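Long-range contacts in putative membrane anchored protein (Corynebacterium diphtheriae, PDB 3LSO), which is of unknown function but is probably held at the cell membrane by a transmembrane segment and built from successive beta-rich modules: residues 197-202 against 278-283; 225-230 against 262-267. One frame throughout, in Å; residues are numbered along the deposited sequence.

Interaction 1: residues 197-202 against 278-283; sequences ITAPES and GETIIP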
ATOM      1  N   ILE B 197      -4.204   0.536   8.597  1.00 36.19           N
ATOM      2  CA  ILE B 197      -4.645  -0.308   9.699  1.00 35.94           C
ATOM      3  C   ILE B 197      -3.530  -1.229  10.169  1.00 36.15           C
ATOM      4  O   ILE B 197      -2.744  -1.734   9.368  1.00 36.45           O
ATOM      5  CB  ILE B 197      -5.860  -1.142   9.291  1.00 35.67           C
ATOM      6  CG1 ILE B 197      -7.052  -0.231   9.016  1.00 35.17           C
ATOM      7  CG2 ILE B 197      -6.210  -2.147  10.369  1.00 36.35           C
ATOM      8  CD1 ILE B 197      -8.374  -0.952   8.975  1.00 35.73           C
ATOM      9  N   THR B 198      -3.459  -1.442  11.474  1.00 35.98           N
ATOM     10  CA  THR B 198      -2.477  -2.362  12.021  1.00 35.85           C
ATOM     11  C   THR B 198      -3.196  -3.479  12.733  1.00 35.46           C
ATOM     12  O   THR B 198      -3.968  -3.255  13.672  1.00 35.74           O
ATOM     13  CB  THR B 198      -1.470  -1.657  12.947  1.00 35.94           C
ATOM     14  OG1 THR B 198      -0.768  -0.675  12.180  1.00 36.27           O
ATOM     15  CG2 THR B 198      -0.464  -2.660  13.530  1.00 35.83           C
ATOM     16  N   ALA B 199      -2.943  -4.687  12.262  1.00 34.91           N
ATOM     17  CA  ALA B 199      -3.613  -5.866  12.769  1.00 34.31           C
ATOM     18  C   ALA B 199      -2.635  -7.014  12.707  1.00 33.70           C
ATOM     19  O   ALA B 199      -1.756  -7.015  11.857  1.00 33.84           O
ATOM     20  CB  ALA B 199      -4.813  -6.158  11.919  1.00 34.48           C
ATOM     21  N   PRO B 200      -2.769  -7.995  13.611  1.00 33.31           N
ATOM     22  CA  PRO B 200      -1.826  -9.102  13.558  1.00 33.05           C
ATOM     23  C   PRO B 200      -1.927  -9.793  12.212  1.00 32.76           C
ATOM     24  O   PRO B 200      -2.909  -9.598  11.490  1.00 32.74           O
ATOM     25  CB  PRO B 200      -2.317 -10.033  14.672  1.00 32.96           C
ATOM     26  CG  PRO B 200      -3.076  -9.162  15.587  1.00 32.85           C
ATOM     27  CD  PRO B 200      -3.751  -8.175  14.692  1.00 33.29           C
ATOM     28  N   GLU B 201      -0.916 -10.585  11.880  1.00 32.66           N
ATOM     29  CA  GLU B 201      -0.894 -11.337  10.625  1.00 32.63           C
ATOM     30  C   GLU B 201      -2.011 -12.424  10.601  1.00 32.08           C
ATOM     31  O   GLU B 201      -2.558 -12.749   9.543  1.00 31.64           O
ATOM     32  CB  GLU B 201       0.515 -11.916  10.411  1.00 32.76           C
ATOM     33  CG  GLU B 201       0.966 -12.031   8.953  1.00 34.64           C
ATOM     34  CD  GLU B 201       1.434 -13.470   8.586  1.00 37.77           C
ATOM     35  OE1 GLU B 201       2.664 -13.682   8.446  1.00 36.20           O
ATOM     36  OE2 GLU B 201       0.568 -14.392   8.457  1.00 38.24           O
ATOM     37  N   SER B 202      -2.342 -12.948  11.787  1.00 31.77           N
ATOM     38  CA  SER B 202      -3.392 -13.959  12.019  1.00 31.76           C
ATOM     39  C   SER B 202      -3.832 -13.891  13.471  1.00 31.28           C
ATOM     40  O   SER B 202      -3.104 -13.378  14.321  1.00 30.84           O
ATOM     41  CB  SER B 202      -2.867 -15.373  11.801  1.00 31.75           C
ATOM     42  OG  SER B 202      -2.039 -15.431  10.661  1.00 34.91           O
ATOM     43  N   GLY B 278      -9.955   2.932   5.355  1.00 31.48           N
ATOM     44  CA  GLY B 278      -8.906   1.918   5.241  1.00 31.68           C
ATOM     45  C   GLY B 278      -9.442   0.524   5.525  1.00 31.42           C
ATOM     46  O   GLY B 278     -10.218   0.360   6.453  1.00 31.31           O
ATOM     47  N   GLU B 279      -9.047  -0.467   4.722  1.00 31.36           N
ATOM     48  CA  GLU B 279      -9.442  -1.857   4.963  1.00 31.82           C
ATOM     49  C   GLU B 279      -8.263  -2.773   5.024  1.00 31.57           C
ATOM     50  O   GLU B 279      -7.290  -2.577   4.311  1.00 32.10           O
ATOM     51  CB  GLU B 279     -10.425  -2.383   3.897  1.00 31.89           C
ATOM     52  CG  GLU B 279     -11.868  -2.342   4.360  1.00 33.44           C
ATOM     53  CD  GLU B 279     -12.883  -3.031   3.450  1.00 36.46           C
ATOM     54  OE1 GLU B 279     -12.544  -3.879   2.576  1.00 37.67           O
ATOM     55  OE2 GLU B 279     -14.073  -2.712   3.640  1.00 37.29           O
ATOM     56  N   THR B 280      -8.358  -3.791   5.866  1.00 31.48           N
ATOM     57  CA  THR B 280      -7.433  -4.929   5.797  1.00 31.10           C
ATOM     58  C   THR B 280      -8.188  -6.260   6.058  1.00 30.78           C
ATOM     59  O   THR B 280      -9.363  -6.250   6.458  1.00 31.00           O
ATOM     60  CB  THR B 280      -6.192  -4.709   6.726  1.00 31.01           C
ATOM     61  OG1 THR B 280      -5.076  -5.468   6.252  1.00 31.68           O
ATOM     62  CG2 THR B 280      -6.483  -5.109   8.148  1.00 31.33           C
ATOM     63  N   ILE B 281      -7.536  -7.394   5.825  1.00 30.09           N
ATOM     64  CA  ILE B 281      -8.173  -8.669   6.050  1.00 30.01           C
ATOM     65  C   ILE B 281      -7.355  -9.472   7.019  1.00 30.06           C
ATOM     66  O   ILE B 281      -6.161  -9.631   6.798  1.00 31.13           O
ATOM     67  CB  ILE B 281      -8.306  -9.443   4.736  1.00 30.20           C
ATOM     68  CG1 ILE B 281      -9.311  -8.739   3.828  1.00 30.20           C
ATOM     69  CG2 ILE B 281      -8.739 -10.893   5.006  1.00 30.16           C
ATOM     70  CD1 ILE B 281      -9.595  -9.454   2.532  1.00 33.22           C
ATOM     71  N   ILE B 282      -7.976  -9.987   8.078  1.00 29.77           N
ATOM     72  CA  ILE B 282      -7.284 -10.849   9.029  1.00 29.62           C
ATOM     73  C   ILE B 282      -7.815 -12.260   8.965  1.00 29.34           C
ATOM     74  O   ILE B 282      -9.000 -12.481   9.189  1.00 29.05           O
ATOM     75  CB  ILE B 282      -7.530 -10.455  10.462  1.00 29.81           C
ATOM     76  CG1 ILE B 282      -7.068  -9.037  10.740  1.00 32.05           C
ATOM     77  CG2 ILE B 282      -6.760 -11.398  11.404  1.00 30.54           C
ATOM     78  CD1 ILE B 282      -7.512  -8.559  12.145  1.00 34.78           C
ATOM     79  N   PRO B 283      -6.937 -13.232   8.710  1.00 29.02           N
ATOM     80  CA  PRO B 283      -7.404 -14.582   8.760  1.00 29.21           C
ATOM     81  C   PRO B 283      -7.511 -14.997  10.206  1.00 29.51           C
ATOM     82  O   PRO B 283      -6.525 -14.921  10.940  1.00 30.20           O
ATOM     83  CB  PRO B 283      -6.271 -15.367   8.093  1.00 29.06           C
ATOM     84  CG  PRO B 283      -5.317 -14.353   7.595  1.00 29.05           C
ATOM     85  CD  PRO B 283      -5.499 -13.179   8.435  1.00 28.88           C
TER

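Interaction 2: residues 225-230 against 262-267; sequences GKVQFF and ITARFI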
ATOM      1  N   GLY B 225     -11.052  14.508  16.234  1.00 41.23           N
ATOM      2  CA  GLY B 225     -11.805  13.453  15.571  1.00 39.61           C
ATOM      3  C   GLY B 225     -11.821  12.097  16.256  1.00 38.84           C
ATOM      4  O   GLY B 225     -11.188  11.898  17.301  1.00 38.74           O
ATOM      5  N   LYS B 226     -12.546  11.166  15.630  1.00 37.76           N
ATOM      6  CA  LYS B 226     -12.777   9.815  16.119  1.00 36.79           C
ATOM      7  C   LYS B 226     -12.667   8.804  14.964  1.00 36.39           C
ATOM      8  O   LYS B 226     -12.774   9.181  13.798  1.00 36.61           O
ATOM      9  CB  LYS B 226     -14.183   9.731  16.723  1.00 36.95           C
ATOM     10  CG  LYS B 226     -14.267   9.959  18.230  1.00 37.08           C
ATOM     11  CD  LYS B 226     -15.623  10.563  18.662  1.00 37.25           C
ATOM     12  CE  LYS B 226     -15.873  10.369  20.169  1.00 36.33           C
ATOM     13  NZ  LYS B 226     -16.502  11.561  20.787  1.00 35.04           N
ATOM     14  N   VAL B 227     -12.473   7.525  15.286  1.00 35.48           N
ATOM     15  CA  VAL B 227     -12.496   6.453  14.277  1.00 34.92           C
ATOM     16  C   VAL B 227     -13.543   5.380  14.578  1.00 34.61           C
ATOM     17  O   VAL B 227     -13.643   4.912  15.706  1.00 34.33           O
ATOM     18  CB  VAL B 227     -11.112   5.780  14.114  1.00 34.95           C
ATOM     19  CG1 VAL B 227     -11.220   4.465  13.353  1.00 33.94           C
ATOM     20  CG2 VAL B 227     -10.153   6.722  13.407  1.00 34.91           C
ATOM     21  N   GLN B 228     -14.321   5.015  13.562  1.00 34.30           N
ATOM     22  CA  GLN B 228     -15.262   3.920  13.668  1.00 34.17           C
ATOM     23  C   GLN B 228     -14.690   2.685  13.005  1.00 34.37           C
ATOM     24  O   GLN B 228     -14.349   2.708  11.818  1.00 35.10           O
ATOM     25  CB  GLN B 228     -16.588   4.254  13.011  1.00 34.07           C
ATOM     26  CG  GLN B 228     -17.589   3.115  13.132  1.00 34.73           C
ATOM     27  CD  GLN B 228     -17.970   2.825  14.582  1.00 35.68           C
ATOM     28  OE1 GLN B 228     -17.457   1.886  15.203  1.00 35.48           O
ATOM     29  NE2 GLN B 228     -18.855   3.652  15.136  1.00 35.88           N
ATOM     30  N   PHE B 229     -14.573   1.608  13.769  1.00 34.04           N
ATOM     31  CA  PHE B 229     -14.089   0.357  13.214  1.00 33.51           C
ATOM     32  C   PHE B 229     -15.258  -0.485  12.756  1.00 33.58           C
ATOM     33  O   PHE B 229     -16.387  -0.309  13.229  1.00 33.75           O
ATOM     34  CB  PHE B 229     -13.252  -0.401  14.239  1.00 33.02           C
ATOM     35  CG  PHE B 229     -11.922   0.236  14.509  1.00 31.65           C
ATOM     36  CD1 PHE B 229     -11.760   1.110  15.556  1.00 29.72           C
ATOM     37  CD2 PHE B 229     -10.837  -0.028  13.694  1.00 29.72           C
ATOM     38  CE1 PHE B 229     -10.537   1.690  15.799  1.00 28.49           C
ATOM     39  CE2 PHE B 229      -9.627   0.542  13.935  1.00 27.94           C
ATOM     40  CZ  PHE B 229      -9.475   1.408  14.992  1.00 28.44           C
ATOM     41  N   PHE B 230     -14.991  -1.380  11.818  1.00 33.05           N
ATOM     42  CA  PHE B 230     -15.997  -2.308  11.362  1.00 32.57           C
ATOM     43  C   PHE B 230     -15.377  -3.677  11.242  1.00 32.40           C
ATOM     44  O   PHE B 230     -14.215  -3.820  10.836  1.00 32.63           O
ATOM     45  CB  PHE B 230     -16.515  -1.909   9.995  1.00 32.66           C
ATOM     46  CG  PHE B 230     -17.272  -0.629   9.976  1.00 32.25           C
ATOM     47  CD1 PHE B 230     -18.656  -0.633   9.958  1.00 31.35           C
ATOM     48  CD2 PHE B 230     -16.608   0.586   9.916  1.00 32.87           C
ATOM     49  CE1 PHE B 230     -19.374   0.560   9.903  1.00 30.84           C
ATOM     50  CE2 PHE B 230     -17.326   1.793   9.872  1.00 32.58           C
ATOM     51  CZ  PHE B 230     -18.711   1.771   9.869  1.00 30.57           C
ATOM     52  N   ILE B 262     -11.556  -5.967   8.267  1.00 27.63           N
ATOM     53  CA  ILE B 262     -11.539  -4.863   9.196  1.00 27.41           C
ATOM     54  C   ILE B 262     -11.545  -3.587   8.386  1.00 28.49           C
ATOM     55  O   ILE B 262     -10.784  -3.440   7.410  1.00 28.19           O
ATOM     56  CB  ILE B 262     -10.299  -4.901  10.099  1.00 27.24           C
ATOM     57  CG1 ILE B 262     -10.094  -6.306  10.685  1.00 27.01           C
ATOM     58  CG2 ILE B 262     -10.394  -3.862  11.205  1.00 25.28           C
ATOM     59  CD1 ILE B 262     -11.289  -6.835  11.499  1.00 26.97           C
ATOM     60  N   THR B 263     -12.427  -2.671   8.784  1.00 29.33           N
ATOM     61  CA  THR B 263     -12.527  -1.382   8.129  1.00 29.88           C
ATOM     62  C   THR B 263     -12.407  -0.306   9.186  1.00 30.68           C
ATOM     63  O   THR B 263     -12.973  -0.445  10.287  1.00 31.75           O
ATOM     64  CB  THR B 263     -13.832  -1.261   7.340  1.00 29.75           C
ATOM     65  OG1 THR B 263     -13.929  -2.369   6.426  1.00 29.76           O
ATOM     66  CG2 THR B 263     -13.852   0.033   6.544  1.00 29.54           C
ATOM     67  N   ALA B 264     -11.629   0.731   8.873  1.00 30.64           N
ATOM     68  CA  ALA B 264     -11.467   1.895   9.741  1.00 30.79           C
ATOM     69  C   ALA B 264     -11.974   3.098   8.982  1.00 31.09           C
ATOM     70  O   ALA B 264     -11.663   3.266   7.785  1.00 31.25           O
ATOM     71  CB  ALA B 264     -10.014   2.096  10.115  1.00 30.47           C
ATOM     72  N   ARG B 265     -12.752   3.928   9.678  1.00 31.01           N
ATOM     73  CA  ARG B 265     -13.413   5.075   9.072  1.00 31.06           C
ATOM     74  C   ARG B 265     -13.240   6.284   9.967  1.00 31.44           C
ATOM     75  O   ARG B 265     -13.549   6.230  11.159  1.00 31.67           O
ATOM     76  CB  ARG B 265     -14.897   4.782   8.869  1.00 30.64           C
ATOM     77  CG  ARG B 265     -15.718   6.022   8.591  1.00 31.01           C
ATOM     78  CD  ARG B 265     -17.093   5.708   8.049  1.00 30.72           C
ATOM     79  NE  ARG B 265     -17.011   5.210   6.685  1.00 31.84           N
ATOM     80  CZ  ARG B 265     -18.037   4.702   6.012  1.00 32.27           C
ATOM     81  NH1 ARG B 265     -19.235   4.639   6.573  1.00 32.74           N
ATOM     82  NH2 ARG B 265     -17.865   4.255   4.775  1.00 31.92           N
ATOM     83  N   PHE B 266     -12.741   7.375   9.391  1.00 31.94           N
ATOM     84  CA  PHE B 266     -12.553   8.628  10.131  1.00 32.08           C
ATOM     85  C   PHE B 266     -13.859   9.426  10.256  1.00 32.40           C
ATOM     86  O   PHE B 266     -14.560   9.655   9.268  1.00 32.11           O
ATOM     87  CB  PHE B 266     -11.435   9.476   9.507  1.00 31.62           C
ATOM     88  CG  PHE B 266     -11.026  10.659  10.338  1.00 31.95           C
ATOM     89  CD1 PHE B 266     -10.339  10.485  11.537  1.00 32.41           C
ATOM     90  CD2 PHE B 266     -11.314  11.958   9.916  1.00 32.29           C
ATOM     91  CE1 PHE B 266      -9.950  11.592  12.316  1.00 32.48           C
ATOM     92  CE2 PHE B 266     -10.926  13.074  10.682  1.00 31.91           C
ATOM     93  CZ  PHE B 266     -10.241  12.889  11.884  1.00 32.06           C
ATOM     94  N   ILE B 267     -14.178   9.803  11.497  1.00 33.17           N
ATOM     95  CA  ILE B 267     -15.295  10.699  11.820  1.00 33.77           C
ATOM     96  C   ILE B 267     -14.732  12.063  12.188  1.00 33.84           C
ATOM     97  O   ILE B 267     -13.783  12.165  12.961  1.00 34.03           O
ATOM     98  CB  ILE B 267     -16.174  10.165  12.996  1.00 33.85           C
ATOM     99  CG1 ILE B 267     -16.857   8.833  12.633  1.00 34.58           C
ATOM    100  CG2 ILE B 267     -17.216  11.204  13.430  1.00 33.86           C
ATOM    101  CD1 ILE B 267     -17.929   8.919  11.508  1.00 35.58           C
TER

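Interaction 1: residues 197-202 against 278-283
I197 and A199 pack their side chains against strand 278-285, and the backbone at S202 follows, in a contact between the two facing sheets of a beta sandwich, at the edge where the chain passes from one to the other. The segments 197-202 and 278-283 run almost the same way, their end-to-end directions 2° apart, and no hydrogen bond joins them. Residues 197-198 belong to the three-stranded sheet, where T198 bonds to T212; by S202 the chain has come down to the second sheet, and A203 pairs with P283 just beyond. This crossing is consistent with an immunoglobulin-like sandwich, whose first strand often switches sheets to run parallel to the last.

I197 reaches across with both branches. With CG1 anti to its carbonyl carbon (chi1 -65°) and CD1 extended beyond it, CD1 lies 3.4 Å from the G278 O, while CG2 meets the T280 CG2 at 3.7 Å, the two side chains crossing at a slant. Next, the A199 CB sits over the far end of I282, 3.6 Å from its CD1. Toward the end the backbone of 201-202 does the touching: the E201 O lies by the CD of the P283 ring, and the S202 CA makes a CH...O contact of 3.5 Å with the P283 O. I211 also touches I197, A199 and I282.

Methyl groups carry the middle of the contact, while carbonyl oxygens and the P283 ring meet at its ends. Such a join rests on dispersion and the burial of apolar surface, with directional bonding left to the neighbouring strands.

Interaction 2: residues 225-230 against 262-267
Just before the ladder, G225 lays its CA 4.0 Å from the F266 CZ, an aromatic ring beside a residue that has no side chain. K226 then forms the first hydrogen-bonded pair, with I267: its N donates almost straight (174°) to the I267 O, and the K226 O accepts the I267 N at 2.8 Å. V227, opposite F266 in a non-hydrogen-bonded pair, brings CG2 to the edge of the F266 ring and CG1 within 4.2 Å of the A264 CB. The same CG1 lies 3.7 Å above one face of the F229 ring, toward its rim. Q228 exchanges two backbone bonds with R265, and the R265 O takes the Q228 N in its carbonyl plane. F229, in a non-hydrogen-bonded pair with A264, leans its CE2 on the A264 CB at 4.1 Å. F230 closes the run in a hydrogen-bonded pair with T263; its ring presents an edge to the T263 O and to the R265 CB, and stands 71° from the R265 guanidinium plane; NH2 forms a salt bridge with D277 and NH1 a hydrogen bond with the P462 O.

Strand 234-241 continues the antiparallel sheet beyond 226-230, and strand 278-285 flanks 262-267. Strands 208-214 and 247-253 cover the face carrying V227, F229 and A264.

Interactions 1 and 2 illustrate the two ways a beta sandwich is held: apolar packing between sheets and hydrogen bonding within one. Their centres lie 14 Å apart, and both strands of interaction 2 fall between the segments of interaction 1 in sequence. Strand 278-285 neighbours strand 258-267, and they are joined where the G278 O probably accepts a hydrogen bond from the A264 N (2.8 Å). On the inner side the I197 CD1 packs on the A264 CB at 3.6 Å, so A264 takes part in both interfaces. On the opposite face the E279 OE2 and T263 OG1, 2.8 Å apart, form a probable hydrogen bond, with H233 as a second partner of the carboxylate.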